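Peptidase family U32 (Geobacillus thermoleovorans, PDB 4HE6) is the C-terminal domain of a putative U32-family peptidase, a small all-beta module whose own function is unknown. Local coordinates at residues I21-Q26 with L68-F73; N28-G33 with Q48-I53; R6-L11 with Y82-K87; E44-V49 with V75-F80. All blocks are in the same frame, centred on the assembly; numbering follows the deposited sequence. Where two conformers were deposited one is given.

Interaction 1: residues I21-Q26 with L68-F73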
# COMPACT_ATOMS: atom_id res chain seq x y z
N ILE A 21 5.52 0.30 -9.51
CA ILE A 21 5.94 0.12 -8.12
C ILE A 21 5.49 1.29 -7.29
O ILE A 21 5.81 2.46 -7.56
CB ILE A 21 7.44 -0.16 -7.99
CG1 ILE A 21 7.74 -1.50 -8.66
CG2 ILE A 21 7.85 -0.08 -6.53
CD1 ILE A 21 9.22 -1.61 -8.96
N ALA A 22 4.70 0.97 -6.25
CA ALA A 22 4.26 1.93 -5.27
C ALA A 22 5.16 1.94 -4.03
O ALA A 22 5.69 0.87 -3.66
CB ALA A 22 2.84 1.65 -4.82
N THR A 23 5.30 3.11 -3.44
CA THR A 23 5.96 3.31 -2.18
C THR A 23 4.91 3.64 -1.15
O THR A 23 4.12 4.61 -1.34
CB THR A 23 7.00 4.44 -2.27
OG1 THR A 23 7.94 4.11 -3.28
CG2 THR A 23 7.71 4.64 -0.94
N VAL A 24 4.79 2.84 -0.09
CA VAL A 24 3.70 2.93 0.86
C VAL A 24 4.25 2.99 2.29
O VAL A 24 5.10 2.21 2.67
CB VAL A 24 2.77 1.71 0.67
CG1 VAL A 24 1.72 1.68 1.78
CG2 VAL A 24 2.18 1.73 -0.72
N GLN A 25 3.71 3.94 3.06
CA GLN A 25 4.01 4.03 4.48
C GLN A 25 3.00 3.18 5.22
O GLN A 25 1.80 3.43 5.19
CB GLN A 25 3.96 5.48 4.91
CG GLN A 25 4.30 5.73 6.39
CD GLN A 25 4.15 7.20 6.73
OE1 GLN A 25 3.02 7.72 6.59
NE2 GLN A 25 5.18 7.93 7.16
N GLN A 26 3.48 2.14 5.87
CA GLN A 26 2.61 1.22 6.60
C GLN A 26 1.95 1.93 7.77
O GLN A 26 2.58 2.73 8.45
CB GLN A 26 3.43 0.04 7.09
CG GLN A 26 2.64 -1.14 7.68
CD GLN A 26 2.48 -1.07 9.17
OE1 GLN A 26 2.36 -0.02 9.78
NE2 GLN A 26 2.45 -2.26 9.80
N LEU A 68 4.65 2.52 10.39
CA LEU A 68 5.23 3.68 9.71
C LEU A 68 6.51 3.39 8.94
O LEU A 68 7.12 4.31 8.41
CB LEU A 68 5.36 4.87 10.68
CG LEU A 68 4.03 5.40 11.17
CD1 LEU A 68 4.17 6.38 12.34
CD2 LEU A 68 3.27 6.08 10.05
N GLN A 69 6.89 2.08 8.86
CA GLN A 69 7.97 1.75 7.95
C GLN A 69 7.51 1.93 6.50
O GLN A 69 6.33 1.76 6.19
CB GLN A 69 8.50 0.36 8.29
CG GLN A 69 9.32 0.45 9.67
CD GLN A 69 10.20 -0.71 9.98
OE1 GLN A 69 10.16 -1.76 9.25
NE2 GLN A 69 10.97 -0.72 11.06
N ILE A 70 8.44 2.28 5.65
CA ILE A 70 8.19 2.49 4.22
C ILE A 70 8.47 1.19 3.47
O ILE A 70 9.54 0.57 3.64
CB ILE A 70 9.03 3.64 3.68
CG1 ILE A 70 8.72 4.96 4.39
CG2 ILE A 70 8.81 3.76 2.19
CD1 ILE A 70 9.70 6.08 4.13
N VAL A 71 7.52 0.74 2.67
CA VAL A 71 7.68 -0.50 1.92
C VAL A 71 7.30 -0.21 0.43
O VAL A 71 6.69 0.83 0.12
CB VAL A 71 6.88 -1.66 2.49
CG1 VAL A 71 7.29 -1.88 3.94
CG2 VAL A 71 5.39 -1.42 2.36
N LYS A 72 7.67 -1.13 -0.42
CA LYS A 72 7.41 -1.05 -1.86
C LYS A 72 6.82 -2.36 -2.36
O LYS A 72 7.16 -3.44 -1.87
CB LYS A 72 8.71 -0.74 -2.58
CG LYS A 72 9.29 0.61 -2.20
CD LYS A 72 10.57 0.94 -2.93
CE LYS A 72 10.98 2.40 -2.75
NZ LYS A 72 11.64 2.88 -4.00
N PHE A 73 5.97 -2.25 -3.36
CA PHE A 73 5.39 -3.39 -4.02
C PHE A 73 4.71 -2.94 -5.31
O PHE A 73 4.38 -1.76 -5.48
CB PHE A 73 4.40 -4.17 -3.13
CG PHE A 73 3.35 -3.37 -2.45
CD1 PHE A 73 3.56 -2.74 -1.24
CD2 PHE A 73 2.08 -3.26 -3.06
CE1 PHE A 73 2.56 -2.03 -0.62
CE2 PHE A 73 1.10 -2.54 -2.43
CZ PHE A 73 1.33 -1.94 -1.20
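Val24 and Val71 face each other across two antiparallel strands, each amide donating to the other's carbonyl in a nearly straight pair of hydrogen bonds, Val24 N to Val71 O at 2.8 Å (173°). The same alternation brings Ala22 opposite Phe73 and ends with Gln26 N on Gln69 O, while the carbonyl of Gln26 accepts Leu68 N from above its plane.

Lys72, on the more solvent-accessible face with Thr23, Gln25 and Ile70, can be followed outward. Its CB lies 3.6 Å from Ala22 O and next to the CG2 methyl of Ile21; CG and CD run alongside Thr23, both chains pointing the same way, and CE comes 3.5 Å from Thr23 OG1. NZ stays 4.0 Å from that hydroxyl, beyond bonding distance. With chi1 at -58°, Thr23 holds OG1 toward the lysine and CG2 against Ile70 CG2, a tight 3.4 Å methyl contact.

On the buried face, Val24 CG2 meets the Phe73 ring at CE1, 3.8 Å away. Apolar Val24, Val71 and Phe73 suit this side because their side chains have no polar groups to satisfy, whereas amphipathic Lys72 spends its methylenes on the sheet. The chemistry implies a junction secured by backbone bonds, with dispersion forces closing the inner face.

Interaction 2: residues N28-G33 with Q48-I53. With ACT (acetate ion), chain C.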
# COMPACT_ATOMS: atom_id res chain seq x y z
N ASN A 28 -0.83 -0.28 9.37
CA ASN A 28 -1.22 -1.52 10.08
C ASN A 28 -0.73 -2.72 9.26
O ASN A 28 -0.50 -2.60 8.06
CB ASN A 28 -2.72 -1.58 10.33
CG ASN A 28 -3.19 -0.58 11.34
OD1 ASN A 28 -2.98 -0.76 12.56
ND2 ASN A 28 -3.76 0.51 10.90
N HIS A 29 -0.64 -3.86 9.91
CA HIS A 29 -0.02 -5.03 9.31
C HIS A 29 -0.68 -5.43 7.98
O HIS A 29 -1.89 -5.55 7.87
CB HIS A 29 -0.25 -6.21 10.28
CG HIS A 29 0.45 -7.47 9.99
ND1 HIS A 29 0.15 -8.32 8.95
CD2 HIS A 29 1.50 -8.01 10.66
CE1 HIS A 29 0.98 -9.35 9.00
NE2 HIS A 29 1.80 -9.18 10.01
N PHE A 30 0.16 -5.76 7.00
CA PHE A 30 -0.30 -6.40 5.81
C PHE A 30 0.87 -7.26 5.27
O PHE A 30 2.03 -7.05 5.64
CB PHE A 30 -0.80 -5.43 4.74
CG PHE A 30 0.19 -4.40 4.25
CD1 PHE A 30 0.98 -4.67 3.14
CD2 PHE A 30 0.31 -3.19 4.86
CE1 PHE A 30 1.83 -3.70 2.64
CE2 PHE A 30 1.16 -2.21 4.39
CZ PHE A 30 1.94 -2.49 3.29
N ARG A 31 0.53 -8.24 4.43
CA ARG A 31 1.57 -9.20 4.00
C ARG A 31 1.19 -9.72 2.64
O ARG A 31 0.05 -9.62 2.17
CB ARG A 31 1.67 -10.32 5.00
CG ARG A 31 0.50 -11.27 5.01
CD ARG A 31 0.64 -12.39 6.04
NE ARG A 31 -0.56 -13.22 5.99
CZ ARG A 31 -1.06 -13.89 7.00
NH1 ARG A 31 -0.51 -13.89 8.22
NH2 ARG A 31 -2.18 -14.62 6.84
N PRO A 32 2.17 -10.34 1.98
CA PRO A 32 1.87 -10.98 0.67
C PRO A 32 0.74 -11.98 0.78
O PRO A 32 0.64 -12.75 1.74
CB PRO A 32 3.22 -11.59 0.25
CG PRO A 32 4.22 -10.72 0.93
CD PRO A 32 3.60 -10.44 2.31
N GLY A 33 -0.13 -11.96 -0.23
CA GLY A 33 -1.32 -12.76 -0.26
C GLY A 33 -2.54 -12.07 0.24
O GLY A 33 -3.67 -12.53 -0.03
N GLN A 48 -6.63 -5.39 -5.09
CA GLN A 48 -5.60 -6.28 -5.63
C GLN A 48 -5.06 -7.15 -4.51
O GLN A 48 -5.21 -6.87 -3.31
CB GLN A 48 -4.44 -5.51 -6.26
CG GLN A 48 -3.57 -4.79 -5.25
CD GLN A 48 -2.34 -4.24 -5.90
OE1 GLN A 48 -2.41 -3.26 -6.63
NE2 GLN A 48 -1.20 -4.86 -5.60
N VAL A 49 -4.34 -8.20 -4.94
CA VAL A 49 -3.51 -8.98 -4.03
C VAL A 49 -2.15 -8.34 -3.95
O VAL A 49 -1.60 -7.80 -4.92
CB VAL A 49 -3.40 -10.47 -4.50
CG1 VAL A 49 -2.68 -10.62 -5.84
CG2 VAL A 49 -2.74 -11.29 -3.41
N ILE A 50 -1.55 -8.36 -2.77
CA ILE A 50 -0.16 -7.98 -2.56
C ILE A 50 0.71 -9.16 -2.90
O ILE A 50 0.59 -10.22 -2.29
CB ILE A 50 0.10 -7.55 -1.11
CG1 ILE A 50 -0.88 -6.45 -0.61
CG2 ILE A 50 1.59 -7.26 -0.93
CD1 ILE A 50 -0.44 -5.11 -0.91
N GLU A 51 1.57 -9.05 -3.91
CA GLU A 51 2.33 -10.19 -4.38
C GLU A 51 3.56 -10.49 -3.57
O GLU A 51 3.96 -11.64 -3.41
CB GLU A 51 2.81 -10.00 -5.81
CG GLU A 51 1.74 -10.39 -6.80
CD GLU A 51 2.24 -10.53 -8.22
OE1 GLU A 51 2.20 -9.48 -8.87
OE2 GLU A 51 2.63 -11.65 -8.66
N LYS A 52 4.23 -9.46 -3.16
CA LYS A 52 5.63 -9.46 -2.70
C LYS A 52 5.94 -8.05 -2.20
O LYS A 52 5.47 -7.11 -2.83
CB LYS A 52 6.57 -9.79 -3.86
CG LYS A 52 7.97 -10.07 -3.39
CD LYS A 52 8.81 -10.80 -4.48
CE LYS A 52 9.03 -9.90 -5.65
NZ LYS A 52 9.65 -10.62 -6.79
N ILE A 53 6.68 -7.90 -1.12
CA ILE A 53 6.96 -6.58 -0.55
C ILE A 53 8.44 -6.47 -0.27
O ILE A 53 9.10 -7.44 0.16
CB ILE A 53 6.21 -6.39 0.81
CG1 ILE A 53 4.72 -6.61 0.68
CG2 ILE A 53 6.60 -5.09 1.49
CD1 ILE A 53 4.02 -6.80 2.06
C ACT C . 3.25 -11.28 12.35
O ACT C . 3.87 -10.44 13.01
OXT ACT C . 3.36 -11.37 11.10
CH3 ACT C . 2.31 -12.22 13.05
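The CD1 methyl of Ile53 is the apolar centre, lying 3.8 Å from Phe30 CE1 and 3.7 Å from Pro32 CD. It bridges ring and pyrrolidine, the isoleucine crossing the proline at about a right angle. Its reach comes from an extended outer branch (chi2 165°), which carries the terminal methyl clear of the backbone. Ile50 contributes a second methyl, its CD1 standing obliquely to the phenylalanine ring at 4.3 Å from Phe30 CD1. Branched aliphatic chains suit these buried positions because they fill the angles around a flat ring; Val71 of strand 70-74 continues the cluster beyond Phe30 and Ile53.

Farther out, Pro32 lays its CB 3.7 Å from Glu51 O, and Val49 CG2 rests against the carbonyl of Gly33. Here the backbone takes over: Gly33 N donates to Ile50 O in a nearly straight bond of 2.8 Å, lying in the carbonyl plane. Gly33 has a positive phi of 94°, which glycine adopts readily.

At the polar edge, away from the segment 48-53, His29 NE2 donates to OXT of an acetate ion at 2.9 Å, near the ring plane; Arg65 also binds this anion, which probably came from the crystallisation liquor. In the fold, the Gly33-Ile50 bond lies just beyond the antiparallel pairing of strands 35-39 and 46-49, while Phe30, Ile50 and Ile53 join the side chains of strand 70-74.

Interaction 3: residues R6-L11 with Y82-K87. Unlike the reference sequence in segment 6-11: Arg6 (reference His).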
# COMPACT_ATOMS: atom_id res chain seq x y z
N ARG A 6 -6.92 3.41 12.62
CA ARG A 6 -7.40 2.03 12.53
C ARG A 6 -8.00 1.77 11.13
O ARG A 6 -8.18 0.61 10.76
CB ARG A 6 -8.54 1.70 13.47
CG ARG A 6 -8.41 1.91 14.94
CD ARG A 6 -7.15 1.91 15.78
NE ARG A 6 -5.75 1.93 15.26
CZ ARG A 6 -4.61 1.52 14.77
NH1 ARG A 6 -4.47 0.29 14.44
NH2 ARG A 6 -3.46 2.22 14.53
N GLU A 7 -8.35 2.80 10.39
CA GLU A 7 -9.17 2.73 9.19
C GLU A 7 -8.39 2.50 7.92
O GLU A 7 -8.92 2.48 6.80
CB GLU A 7 -9.97 4.08 9.07
CG GLU A 7 -10.99 4.19 10.21
CD GLU A 7 -11.74 5.49 10.12
OE1 GLU A 7 -11.79 6.20 11.15
OE2 GLU A 7 -12.27 5.84 9.02
N PHE A 8 -7.07 2.35 8.09
CA PHE A 8 -6.35 2.08 6.86
C PHE A 8 -5.05 1.36 7.22
O PHE A 8 -4.62 1.39 8.37
CB PHE A 8 -6.14 3.31 5.98
CG PHE A 8 -5.36 4.41 6.63
CD1 PHE A 8 -5.85 5.23 7.62
CD2 PHE A 8 -4.04 4.64 6.23
CE1 PHE A 8 -5.10 6.26 8.19
CE2 PHE A 8 -3.32 5.68 6.77
CZ PHE A 8 -3.82 6.49 7.76
N ALA A 9 -4.45 0.74 6.21
CA ALA A 9 -3.24 -0.01 6.37
C ALA A 9 -2.01 0.62 5.78
O ALA A 9 -0.90 0.24 6.14
CB ALA A 9 -3.44 -1.39 5.75
N GLY A 10 -2.19 1.59 4.86
CA GLY A 10 -1.03 2.23 4.29
C GLY A 10 -1.42 3.56 3.67
O GLY A 10 -2.56 3.76 3.25
N LEU A 11 -0.44 4.41 3.57
CA LEU A 11 -0.56 5.71 2.91
C LEU A 11 0.41 5.73 1.73
O LEU A 11 1.60 5.44 1.92
CB LEU A 11 -0.22 6.82 3.89
CG LEU A 11 -0.33 8.27 3.41
CD1 LEU A 11 -1.77 8.58 3.11
CD2 LEU A 11 0.18 9.24 4.47
N TYR A 82 -0.56 10.04 -1.56
CA TYR A 82 -1.53 10.29 -0.51
C TYR A 82 -2.90 9.71 -0.77
O TYR A 82 -3.80 9.88 0.05
CB TYR A 82 -1.54 11.77 -0.02
CG TYR A 82 -0.12 12.08 0.39
CD1 TYR A 82 0.76 12.71 -0.43
CD2 TYR A 82 0.40 11.60 1.59
CE1 TYR A 82 2.09 12.96 -0.11
CE2 TYR A 82 1.70 11.81 1.93
CZ TYR A 82 2.55 12.48 1.10
OH TYR A 82 3.87 12.69 1.42
N ASN A 83 -3.04 8.90 -1.86
CA ASN A 83 -4.07 7.89 -1.83
C ASN A 83 -3.82 6.94 -0.66
O ASN A 83 -2.74 6.89 -0.12
CB ASN A 83 -4.15 7.16 -3.17
CG ASN A 83 -4.74 8.01 -4.32
OD1 ASN A 83 -4.38 7.85 -5.46
ND2 ASN A 83 -5.64 8.97 -4.08
N MET A 84 -4.86 6.23 -0.29
CA MET A 84 -4.83 5.38 0.88
C MET A 84 -5.07 3.93 0.50
O MET A 84 -5.57 3.60 -0.58
CB MET A 84 -5.92 5.89 1.83
CG MET A 84 -5.84 7.36 2.25
SD MET A 84 -7.05 7.98 3.43
CE MET A 84 -6.70 7.09 4.93
N MET A 85 -4.68 3.03 1.40
CA MET A 85 -4.82 1.61 1.22
C MET A 85 -5.43 0.99 2.46
O MET A 85 -5.02 1.33 3.57
CB MET A 85 -3.43 0.96 1.01
CG MET A 85 -3.52 -0.49 0.57
SD MET A 85 -1.91 -1.32 0.51
CE MET A 85 -1.72 -1.70 2.24
N ARG A 86 -6.41 0.11 2.31
CA ARG A 86 -7.02 -0.59 3.44
C ARG A 86 -7.09 -2.07 3.11
O ARG A 86 -7.12 -2.48 1.97
CB ARG A 86 -8.40 -0.05 3.81
CG ARG A 86 -9.39 -0.03 2.68
CD ARG A 86 -10.74 0.61 3.04
NE ARG A 86 -11.48 1.01 1.82
CZ ARG A 86 -12.14 2.13 1.65
NH1 ARG A 86 -12.25 3.08 2.57
NH2 ARG A 86 -12.77 2.37 0.48
N LYS A 87 -7.10 -2.89 4.14
CA LYS A 87 -7.43 -4.29 3.86
C LYS A 87 -8.83 -4.51 3.29
O LYS A 87 -9.73 -3.85 3.80
CB LYS A 87 -7.24 -5.04 5.19
CG LYS A 87 -5.77 -4.95 5.56
CD LYS A 87 -4.96 -6.08 5.02
CE LYS A 87 -4.81 -7.28 5.93
NZ LYS A 87 -4.52 -6.94 7.33
O HOH W 1 -11.23 3.09 5.49
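In the conformer described, Met84 sets its terminal methyl on the face of the Phe8 ring, with CE 3.5 Å from the ring centroid and 18° off the normal. The two side chains cross at a slant, and the sulfur stands farther up above the same face, 5.2 Å from the centroid, giving a Met-aromatic contact led by a CH-pi touch. A bend at the last torsion of Met84 (chi3 65°) turns CE onto the ring. Methionine suits the place because its slim, polarisable end can settle over an aromatic face.

Leu11 lies on the same side of the sheet as Met84 and meets Tyr82 differently: its CD2 approaches the edge of the phenol ring, near the ring plane, at 3.7 Å from Tyr82 CD2. Its other methyl, CD1, sits by the carbonyl of Asn83.

On the reverse side, Met85 curls its CE to 3.9 Å from Ala9 CB, beside Gly10, which has no side chain there; Phe30 covers Met85 from beyond. Between these two faces of the sheet the backbones pair through a classic beta bulge, joining the first strand, 10-16, to the last, 84-87, and so bringing the two ends of the domain together. Met85 O accepts from both Ala9 N (2.8 Å) and Gly10 N (3.1 Å), and Met85 N returns a bond to Gly10 O.

At the solvent-facing margin a water links Glu7 O with Arg86 NH1, while the arginine's NE forms a salt bridge with Glu37. One doubly gripped carbonyl therefore fixes the irregular backbone, and two flexible thioethers fit themselves to an aromatic face and a small methyl.

Interaction 4: residues E44-V49 with V75-F80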
# COMPACT_ATOMS: atom_id res chain seq x y z
N GLU A 44 -10.53 5.77 -9.38
CA GLU A 44 -11.52 4.76 -9.07
C GLU A 44 -10.90 3.79 -8.07
O GLU A 44 -9.80 3.28 -8.32
CB GLU A 44 -12.02 4.03 -10.32
CG GLU A 44 -13.07 2.96 -9.97
CD GLU A 44 -13.52 2.16 -11.16
OE1 GLU A 44 -12.66 1.73 -11.94
OE2 GLU A 44 -14.76 1.96 -11.25
N ASN A 45 -11.56 3.53 -6.97
CA ASN A 45 -11.02 2.57 -6.01
C ASN A 45 -10.89 1.22 -6.64
O ASN A 45 -11.71 0.82 -7.49
CB ASN A 45 -11.98 2.48 -4.82
CG ASN A 45 -12.19 3.75 -4.06
OD1 ASN A 45 -11.55 4.79 -4.31
ND2 ASN A 45 -13.10 3.72 -3.11
N PHE A 46 -9.87 0.46 -6.24
CA PHE A 46 -9.66 -0.85 -6.82
C PHE A 46 -8.99 -1.76 -5.81
O PHE A 46 -8.33 -1.32 -4.85
CB PHE A 46 -8.82 -0.78 -8.11
CG PHE A 46 -7.39 -0.40 -7.91
CD1 PHE A 46 -6.37 -1.34 -7.75
CD2 PHE A 46 -7.03 0.95 -7.88
CE1 PHE A 46 -5.04 -0.95 -7.55
CE2 PHE A 46 -5.71 1.34 -7.71
CZ PHE A 46 -4.72 0.41 -7.57
N THR A 47 -9.19 -3.05 -6.01
CA THR A 47 -8.62 -4.06 -5.14
C THR A 47 -7.53 -4.84 -5.85
O THR A 47 -7.53 -4.93 -7.09
CB THR A 47 -9.68 -5.06 -4.62
OG1 THR A 47 -10.32 -5.67 -5.75
CG2 THR A 47 -10.70 -4.36 -3.76
N GLN A 48 -6.63 -5.39 -5.09
CA GLN A 48 -5.60 -6.28 -5.63
C GLN A 48 -5.06 -7.15 -4.51
O GLN A 48 -5.21 -6.87 -3.31
CB GLN A 48 -4.44 -5.51 -6.26
CG GLN A 48 -3.57 -4.79 -5.25
CD GLN A 48 -2.34 -4.24 -5.90
OE1 GLN A 48 -2.41 -3.26 -6.63
NE2 GLN A 48 -1.20 -4.86 -5.60
N VAL A 49 -4.34 -8.20 -4.94
CA VAL A 49 -3.51 -8.98 -4.03
C VAL A 49 -2.15 -8.34 -3.95
O VAL A 49 -1.60 -7.80 -4.92
CB VAL A 49 -3.40 -10.47 -4.50
CG1 VAL A 49 -2.68 -10.62 -5.84
CG2 VAL A 49 -2.74 -11.29 -3.41
N VAL A 75 1.75 -2.45 -7.93
CA VAL A 75 0.31 -2.25 -7.89
C VAL A 75 -0.26 -2.35 -9.28
O VAL A 75 0.39 -2.11 -10.31
CB VAL A 75 -0.07 -0.93 -7.18
CG1 VAL A 75 0.38 -0.98 -5.69
CG2 VAL A 75 0.51 0.29 -7.89
N LYS A 76 -1.56 -2.65 -9.33
CA LYS A 76 -2.23 -3.00 -10.56
C LYS A 76 -2.80 -1.86 -11.38
O LYS A 76 -3.12 -2.05 -12.56
CB LYS A 76 -3.37 -4.02 -10.21
CG LYS A 76 -2.79 -5.38 -9.90
CD LYS A 76 -1.96 -6.02 -10.96
CE LYS A 76 -2.60 -6.16 -12.33
NZ LYS A 76 -1.72 -6.70 -13.42
N ARG A 77 -2.91 -0.69 -10.77
CA ARG A 77 -3.32 0.53 -11.48
C ARG A 77 -2.53 1.69 -10.92
O ARG A 77 -2.00 1.57 -9.80
CB ARG A 77 -4.79 0.84 -11.27
CG ARG A 77 -5.77 -0.27 -11.62
CD ARG A 77 -7.17 0.23 -11.50
NE ARG A 77 -8.20 -0.75 -11.72
CZ ARG A 77 -9.49 -0.49 -11.75
NH1 ARG A 77 -9.92 0.72 -11.50
NH2 ARG A 77 -10.32 -1.48 -11.99
N PRO A 78 -2.46 2.79 -11.65
CA PRO A 78 -1.78 3.98 -11.13
C PRO A 78 -2.39 4.49 -9.86
O PRO A 78 -3.60 4.37 -9.59
CB PRO A 78 -1.91 4.99 -12.27
CG PRO A 78 -2.00 4.13 -13.53
CD PRO A 78 -2.89 2.97 -13.07
N LEU A 79 -1.52 5.10 -9.04
CA LEU A 79 -1.82 5.73 -7.77
C LEU A 79 -1.20 7.11 -7.73
O LEU A 79 -0.19 7.36 -8.38
CB LEU A 79 -1.25 4.91 -6.60
CG LEU A 79 -1.90 3.54 -6.46
CD1 LEU A 79 -1.10 2.71 -5.43
CD2 LEU A 79 -3.36 3.61 -6.05
N PHE A 80 -1.83 7.98 -6.94
CA PHE A 80 -1.22 9.26 -6.65
C PHE A 80 -0.72 9.31 -5.23
O PHE A 80 -1.24 8.62 -4.36
CB PHE A 80 -2.24 10.36 -6.84
CG PHE A 80 -2.74 10.52 -8.22
CD1 PHE A 80 -3.94 9.99 -8.64
CD2 PHE A 80 -1.95 11.23 -9.14
CE1 PHE A 80 -4.39 10.12 -9.93
CE2 PHE A 80 -2.38 11.37 -10.44
CZ PHE A 80 -3.59 10.83 -10.84
O HOH W 2 -8.41 3.20 -10.71
O HOH W 3 -13.04 -0.58 -13.08
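Phe46 and Arg77 bury the most surface here, the aliphatic part of the arginine lying over one face of the phenylalanine ring. The guanidinium plane is only 14° from the ring plane, and the side chains run in opposite directions. Arg77 CB makes a CH-pi contact 3.9 Å from the ring centroid, CD follows at 3.7 Å from Phe46 CG, and the guanidinium itself passes beyond the ring to lie over Phe46 CB. The extended arginine covers the ring with methylenes and delivers its charge to the periphery. There NH1 meets Glu44 OE1 in a salt bridge of 3.0 Å. The glutamate oxygen is approached on its anti side, well out of the carboxylate plane but within the guanidinium plane. Two waters reinforce the pair, one joining Glu44 O to NH1, the other OE1 to NH2.

The far edge of the ring receives Leu79 CD2, 3.7 Å from Phe46 CE2, and Phe38 packs against the ring from strand 35-39. An aromatic residue suits this spot, offering a face to the arginine and an edge to the leucine.

Gln48 points the same way from its strand. Its OE1 accepts Lys76 N at 2.9 Å, tilted 34° from the carbonyl plane, while NE2 gives to Lys74 O and also bonds Val49 O on its own strand. The buried amide aptly bridges the end of strand 70-74 and the start of the loop, its rotation fixed by three bonds. The loop packs along the side-chain face of outermost strand 46-49 of the antiparallel sheet, held by side chains with no direct backbone-to-backbone bond.

In the fold
Interactions 1 and 3 are pairings inside the antiparallel sheet, joined through neighbouring strands 10-16 and 21-26, where Gln25 N probably bonds to Leu11 O. Interaction 1 is regular; interaction 3 is bulged and adds a Met-aromatic contact. Both lie nearer the centre of the chain than interactions 2 and 4, which fasten loops, have more exposed residues and use successive parts of strand 46-49, Gln48 working in interaction 4 and Val49 in interaction 2. Their chemistry differs: methyl and ring packing with one backbone bond in interaction 2, a salt bridge and a side-chain amide in interaction 4. Phe73 touches Ile50 and Met85, and Ala22 meets Val75 and Leu79, consistent with a shared apolar interior.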